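Local coordinates for uncharacterized protein (Streptococcus pneumoniae, PDB 3LFT) that binds L-tryptophan between its two lobes and probably serves as the substrate-binding protein of an ABC transporter, at residues 145-150 and 191-196; 131-136 and 187-192. All blocks are in the same frame, centred on the assembly; numbering follows the deposited sequence.

Both contacts belong to the lobe built on the parallel sheet 164-170, 135-141, 189-192, 216-218, and lie at opposite ends of strand 189-192, centres about 17 Å apart. Contact 2 (131-136 with 187-192) is where strands 135-141 and 189-192 start, its centre about 21 Å from the centre of the chain. Contact 1 (145-150 with 191-196) follows beyond the C-terminal end of the same strand, its centre about 8 Å from that of the chain, and its N146, I194, D195 and N196 line the tryptophan pocket. W191 and V192 lie in both segment pairs; the nearest atoms of the W191 side chain and the ligand are about 11 Å apart, and contact 2 otherwise lies towards the strand's start.

Contact 1 of 2, residues 145-150 and 191-196; sequences DNSKTQ and WVPIDN. With TRP (tryptophan), chain C.
N146, S147 and Q150, on the first turns of helix 145-160, hold the loop that follows strand 189-192, in a periplasmic-binding-protein fold with tryptophan at the sheet's C-terminal edge. Three residues of this loop meet the ligand directly. N196 ND2 donates to the ligand carboxylate O at 2.9 Å, I194 CG2 approaches the ligand indole at CD2, 3.3 Å away, and D195 touches the indole through its backbone O. N146 adds its CB beside the carboxylate, 3.4 Å from ligand OXT. T71, T92, D115 and Q236 bond the ligand from elsewhere in the chain.

Behind this shell, the Q150 amide spans both backbone polar groups of I194. I194 N donates to Q150 OE1 (2.8 Å), and Q150 NE2 reaches I194 O from above its carbonyl plane (3.0 Å). The same NE2 also gives a hydrogen bond to N146 O, so three bonds fix the rotation of the amide. I194 is the centre of an inverse gamma turn, and its O takes a second donor, N146 ND2, this one in the carbonyl plane. With chi1 at 39°, N146 CG sits between the backbone N and the carbonyl carbon, and ND2 also bonds E144.

D195 N-caps helix 196-200 through OD1, which accepts from I198 N. Its other oxygen, OD2, accepts from S141 N and from the S147 hydroxyl. Further out, P193 CB packs 3.4 Å from Q150 OE1. S147 OG meets D195 OD2 on the anti side at 2.6 Å, 31° out of the carboxylate plane.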
loop_
_atom_site.group_PDB
_atom_site.type_symbol
_atom_site.label_atom_id
_atom_site.label_comp_id
_atom_site.label_asym_id
_atom_site.label_seq_id
_atom_site.Cartn_x
_atom_site.Cartn_y
_atom_site.Cartn_z
ATOM N N ASP A 145 -10.619 -2.192 1.810
ATOM C CA ASP A 145 -10.598 -2.697 3.178
ATOM C C ASP A 145 -9.323 -2.272 3.885
ATOM O O ASP A 145 -9.369 -1.938 5.065
ATOM C CB ASP A 145 -10.743 -4.206 3.216
ATOM C CG ASP A 145 -12.146 -4.665 2.819
ATOM O OD1 ASP A 145 -13.086 -3.825 2.814
ATOM O OD2 ASP A 145 -12.324 -5.859 2.503
ATOM N N ASN A 146 -8.185 -2.261 3.171
ATOM C CA ASN A 146 -6.925 -1.779 3.761
ATOM C C ASN A 146 -7.027 -0.397 4.361
ATOM O O ASN A 146 -6.450 -0.125 5.427
ATOM C CB ASN A 146 -5.783 -1.809 2.726
ATOM C CG ASN A 146 -6.220 -1.396 1.326
ATOM O OD1 ASN A 146 -7.054 -2.076 0.704
ATOM N ND2 ASN A 146 -5.692 -0.273 0.828
ATOM N N SER A 147 -7.758 0.497 3.701
ATOM C CA SER A 147 -7.805 1.874 4.182
ATOM C C SER A 147 -8.732 2.060 5.371
ATOM O O SER A 147 -8.480 2.915 6.223
ATOM C CB SER A 147 -8.206 2.815 3.064
ATOM O OG SER A 147 -7.215 2.802 2.056
ATOM N N LYS A 148 -9.801 1.268 5.444
ATOM C CA LYS A 148 -10.724 1.361 6.572
ATOM C C LYS A 148 -9.967 1.207 7.905
ATOM O O LYS A 148 -10.108 2.017 8.821
ATOM C CB LYS A 148 -11.807 0.298 6.423
ATOM N N THR A 149 -9.131 0.173 7.981
ATOM C CA THR A 149 -8.339 -0.137 9.161
ATOM C C THR A 149 -7.348 1.004 9.461
ATOM O O THR A 149 -7.168 1.420 10.607
ATOM C CB THR A 149 -7.556 -1.471 8.894
ATOM O OG1 THR A 149 -8.496 -2.530 8.651
ATOM C CG2 THR A 149 -6.638 -1.810 10.076
ATOM N N GLN A 150 -6.689 1.492 8.417
ATOM C CA GLN A 150 -5.654 2.510 8.614
ATOM C C GLN A 150 -6.214 3.821 9.123
ATOM O O GLN A 150 -5.607 4.473 9.976
ATOM C CB GLN A 150 -4.906 2.765 7.312
ATOM C CG GLN A 150 -4.060 1.612 6.827
ATOM C CD GLN A 150 -3.488 1.935 5.490
ATOM O OE1 GLN A 150 -2.537 2.706 5.395
ATOM N NE2 GLN A 150 -4.080 1.359 4.425
ATOM N N TRP A 191 -4.033 13.921 4.790
ATOM C CA TRP A 191 -3.345 12.653 5.018
ATOM C C TRP A 191 -3.972 11.568 4.160
ATOM O O TRP A 191 -5.197 11.498 4.016
ATOM C CB TRP A 191 -3.387 12.272 6.500
ATOM C CG TRP A 191 -2.878 10.903 6.815
ATOM C CD1 TRP A 191 -1.577 10.517 6.933
ATOM C CD2 TRP A 191 -3.675 9.740 7.033
ATOM N NE1 TRP A 191 -1.512 9.159 7.215
ATOM C CE2 TRP A 191 -2.795 8.673 7.307
ATOM C CE3 TRP A 191 -5.059 9.509 7.083
ATOM C CZ2 TRP A 191 -3.253 7.375 7.581
ATOM C CZ3 TRP A 191 -5.514 8.205 7.350
ATOM C CH2 TRP A 191 -4.612 7.165 7.610
ATOM N N VAL A 192 -3.122 10.749 3.545
ATOM C CA VAL A 192 -3.584 9.651 2.683
ATOM C C VAL A 192 -2.981 8.365 3.204
ATOM O O VAL A 192 -1.757 8.284 3.346
ATOM C CB VAL A 192 -3.135 9.828 1.218
ATOM C CG1 VAL A 192 -3.696 8.700 0.348
ATOM C CG2 VAL A 192 -3.602 11.175 0.670
ATOM N N PRO A 193 -3.800 7.351 3.517
ATOM C CA PRO A 193 -3.262 6.055 3.931
ATOM C C PRO A 193 -2.630 5.312 2.753
ATOM O O PRO A 193 -2.530 5.851 1.628
ATOM C CB PRO A 193 -4.486 5.318 4.491
ATOM C CG PRO A 193 -5.652 5.947 3.837
ATOM C CD PRO A 193 -5.274 7.375 3.515
ATOM N N ILE A 194 -2.193 4.083 3.012
ATOM C CA ILE A 194 -1.690 3.201 1.957
ATOM C C ILE A 194 -2.932 2.736 1.167
ATOM O O ILE A 194 -3.544 1.715 1.505
ATOM C CB ILE A 194 -0.862 2.024 2.533
ATOM C CG1 ILE A 194 0.240 2.509 3.479
ATOM C CG2 ILE A 194 -0.244 1.226 1.403
ATOM C CD1 ILE A 194 0.895 1.352 4.240
ATOM N N ASP A 195 -3.302 3.529 0.168
ATOM C CA ASP A 195 -4.607 3.447 -0.482
ATOM C C ASP A 195 -4.370 3.402 -1.987
ATOM O O ASP A 195 -3.775 4.322 -2.562
ATOM C CB ASP A 195 -5.438 4.675 -0.085
ATOM C CG ASP A 195 -6.829 4.649 -0.671
ATOM O OD1 ASP A 195 -6.972 4.827 -1.902
ATOM O OD2 ASP A 195 -7.791 4.415 0.107
ATOM N N ASN A 196 -4.821 2.337 -2.644
ATOM C CA ASN A 196 -4.549 2.165 -4.074
ATOM C C ASN A 196 -5.288 3.166 -4.954
ATOM O O ASN A 196 -4.765 3.589 -5.987
ATOM C CB ASN A 196 -4.928 0.758 -4.519
ATOM C CG ASN A 196 -4.095 -0.287 -3.833
ATOM O OD1 ASN A 196 -2.930 -0.475 -4.176
ATOM N ND2 ASN A 196 -4.678 -0.982 -2.861
HETATM N N TRP C . -0.803 -2.297 0.991
HETATM C CA TRP C . -1.790 -1.905 -0.058
HETATM C C TRP C . -3.002 -2.775 0.031
HETATM O O TRP C . -3.759 -2.886 -0.938
HETATM C CB TRP C . -1.133 -1.984 -1.445
HETATM C CG TRP C . 0.042 -1.044 -1.555
HETATM C CD1 TRP C . 1.396 -1.355 -1.443
HETATM C CD2 TRP C . -0.029 0.406 -1.771
HETATM N NE1 TRP C . 2.145 -0.210 -1.584
HETATM C CE2 TRP C . 1.365 0.857 -1.761
HETATM C CE3 TRP C . -1.083 1.276 -1.920
HETATM C CZ2 TRP C . 1.614 2.207 -1.933
HETATM C CZ3 TRP C . -0.798 2.628 -2.084
HETATM C CH2 TRP C . 0.540 3.070 -2.094
HETATM O OXT TRP C . -3.236 -3.381 1.086
#

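Contact 2 of 2, residues 131-136 and 187-192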
loop_
_atom_site.group_PDB
_atom_site.type_symbol
_atom_site.label_atom_id
_atom_site.label_comp_id
_atom_site.label_asym_id
_atom_site.label_seq_id
_atom_site.Cartn_x
_atom_site.Cartn_y
_atom_site.Cartn_z
ATOM N N PRO A 131 3.889 22.051 13.099
ATOM C CA PRO A 131 3.253 22.187 14.402
ATOM C C PRO A 131 1.994 23.062 14.401
ATOM O O PRO A 131 1.252 23.036 15.382
ATOM C CB PRO A 131 4.353 22.827 15.269
ATOM C CG PRO A 131 5.292 23.483 14.286
ATOM C CD PRO A 131 5.258 22.595 13.079
ATOM N N ASN A 132 1.745 23.809 13.323
ATOM C CA ASN A 132 0.535 24.641 13.226
ATOM C C ASN A 132 -0.715 23.895 12.737
ATOM O O ASN A 132 -1.826 24.431 12.773
ATOM C CB ASN A 132 0.797 25.883 12.354
ATOM C CG ASN A 132 -0.220 27.016 12.588
ATOM O OD1 ASN A 132 -0.723 27.221 13.701
ATOM N ND2 ASN A 132 -0.491 27.781 11.534
ATOM N N VAL A 133 -0.534 22.658 12.286
ATOM C CA VAL A 133 -1.648 21.837 11.813
ATOM C C VAL A 133 -2.507 21.355 12.982
ATOM O O VAL A 133 -2.001 20.719 13.908
ATOM C CB VAL A 133 -1.115 20.647 11.001
ATOM C CG1 VAL A 133 -2.166 19.533 10.853
ATOM C CG2 VAL A 133 -0.641 21.127 9.640
ATOM N N LYS A 134 -3.800 21.672 12.934
ATOM C CA LYS A 134 -4.753 21.293 13.982
ATOM C C LYS A 134 -5.752 20.221 13.530
ATOM O O LYS A 134 -6.086 19.291 14.276
ATOM C CB LYS A 134 -5.503 22.533 14.473
ATOM C CG LYS A 134 -4.592 23.604 15.066
ATOM C CD LYS A 134 -5.364 24.878 15.350
ATOM C CE LYS A 134 -4.455 25.980 15.854
ATOM N NZ LYS A 134 -5.227 27.230 16.053
ATOM N N THR A 135 -6.217 20.360 12.294
ATOM C CA THR A 135 -7.203 19.450 11.720
ATOM C C THR A 135 -6.616 18.779 10.484
ATOM O O THR A 135 -6.048 19.440 9.613
ATOM C CB THR A 135 -8.524 20.180 11.359
ATOM O OG1 THR A 135 -8.991 20.923 12.494
ATOM C CG2 THR A 135 -9.611 19.187 10.911
ATOM N N ILE A 136 -6.763 17.466 10.425
ATOM C CA ILE A 136 -6.298 16.674 9.297
ATOM C C ILE A 136 -7.489 16.114 8.529
ATOM O O ILE A 136 -8.429 15.601 9.133
ATOM C CB ILE A 136 -5.457 15.488 9.804
ATOM C CG1 ILE A 136 -4.206 16.007 10.512
ATOM C CG2 ILE A 136 -5.074 14.572 8.655
ATOM C CD1 ILE A 136 -3.517 14.994 11.386
ATOM N N VAL A 187 -9.747 21.765 6.405
ATOM C CA VAL A 187 -8.644 21.135 7.136
ATOM C C VAL A 187 -7.324 21.839 6.890
ATOM O O VAL A 187 -7.179 22.590 5.917
ATOM C CB VAL A 187 -8.499 19.622 6.804
ATOM C CG1 VAL A 187 -9.822 18.898 7.005
ATOM C CG2 VAL A 187 -7.974 19.410 5.376
ATOM N N ASP A 188 -6.364 21.579 7.781
ATOM C CA ASP A 188 -5.045 22.191 7.688
ATOM C C ASP A 188 -4.048 21.360 6.909
ATOM O O ASP A 188 -3.046 21.879 6.434
ATOM C CB ASP A 188 -4.489 22.445 9.084
ATOM C CG ASP A 188 -5.380 23.350 9.907
ATOM O OD1 ASP A 188 -5.908 24.336 9.345
ATOM O OD2 ASP A 188 -5.552 23.048 11.106
ATOM N N ALA A 189 -4.318 20.060 6.802
ATOM C CA ALA A 189 -3.410 19.143 6.133
ATOM C C ALA A 189 -4.212 17.978 5.615
ATOM O O ALA A 189 -5.270 17.654 6.174
ATOM C CB ALA A 189 -2.331 18.638 7.110
ATOM N N ILE A 190 -3.711 17.373 4.547
ATOM C CA ILE A 190 -4.320 16.179 3.953
ATOM C C ILE A 190 -3.436 14.996 4.288
ATOM O O ILE A 190 -2.225 15.080 4.103
ATOM C CB ILE A 190 -4.450 16.311 2.414
ATOM C CG1 ILE A 190 -5.353 17.490 2.033
ATOM C CG2 ILE A 190 -4.969 14.994 1.791
ATOM C CD1 ILE A 190 -5.198 17.910 0.580
ATOM N N TRP A 191 -4.033 13.921 4.790
ATOM C CA TRP A 191 -3.345 12.653 5.018
ATOM C C TRP A 191 -3.972 11.568 4.160
ATOM O O TRP A 191 -5.197 11.498 4.016
ATOM C CB TRP A 191 -3.387 12.272 6.500
ATOM C CG TRP A 191 -2.878 10.903 6.815
ATOM C CD1 TRP A 191 -1.577 10.517 6.933
ATOM C CD2 TRP A 191 -3.675 9.740 7.033
ATOM N NE1 TRP A 191 -1.512 9.159 7.215
ATOM C CE2 TRP A 191 -2.795 8.673 7.307
ATOM C CE3 TRP A 191 -5.059 9.509 7.083
ATOM C CZ2 TRP A 191 -3.253 7.375 7.581
ATOM C CZ3 TRP A 191 -5.514 8.205 7.350
ATOM C CH2 TRP A 191 -4.612 7.165 7.610
ATOM N N VAL A 192 -3.122 10.749 3.545
ATOM C CA VAL A 192 -3.584 9.651 2.683
ATOM C C VAL A 192 -2.981 8.365 3.204
ATOM O O VAL A 192 -1.757 8.284 3.346
ATOM C CB VAL A 192 -3.135 9.828 1.218
ATOM C CG1 VAL A 192 -3.696 8.700 0.348
ATOM C CG2 VAL A 192 -3.602 11.175 0.670
#
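The carboxylate of D188 turns back across the start of the neighbouring strand, where its OD2 receives two successive backbone N-H groups. K134 N donates at 2.9 Å, on the anti side of the oxygen, and T135 N at 3.0 Å, from above the carboxylate plane; the two come from opposite faces of that plane. The D188 torsion (chi1 -59°) swings CG over beside its own backbone N, the group that bonds in turn to T135 O at 2.8 Å. T135 is thereby gripped at both ends of its backbone by one residue, while A189 N adds only a weak bond to the same carbonyl.

The pairing belongs to the parallel central sheet of a Rossmann-like lobe. Strand 135-141 is joined to 189-192 on one side and to 164-170 on the other, where I136 bonds to T164 and E166. I136 and A189 form the bridge between the two strands, and I136 CA makes a CH...O contact with A189 O.

Side chains continue the match on the face bearing I136 and A189. Both methyls of V133 meet A189 CB, each at 3.9 Å, and I136 CG2 packs against W191 CB at 3.6 Å, the two side chains crossing obliquely. V133 and I136 also touch I126 of helix 119-129, while I136 reaches F154 of helix 145-160, so both helices pack on this face.

K134 NZ lies 6.5 Å from D188 OD2, not in contact. Its positive charge may still favour the carboxylate, but the two backbone donors would stabilise D188 OD2 directly, consistent with an ionised side chain.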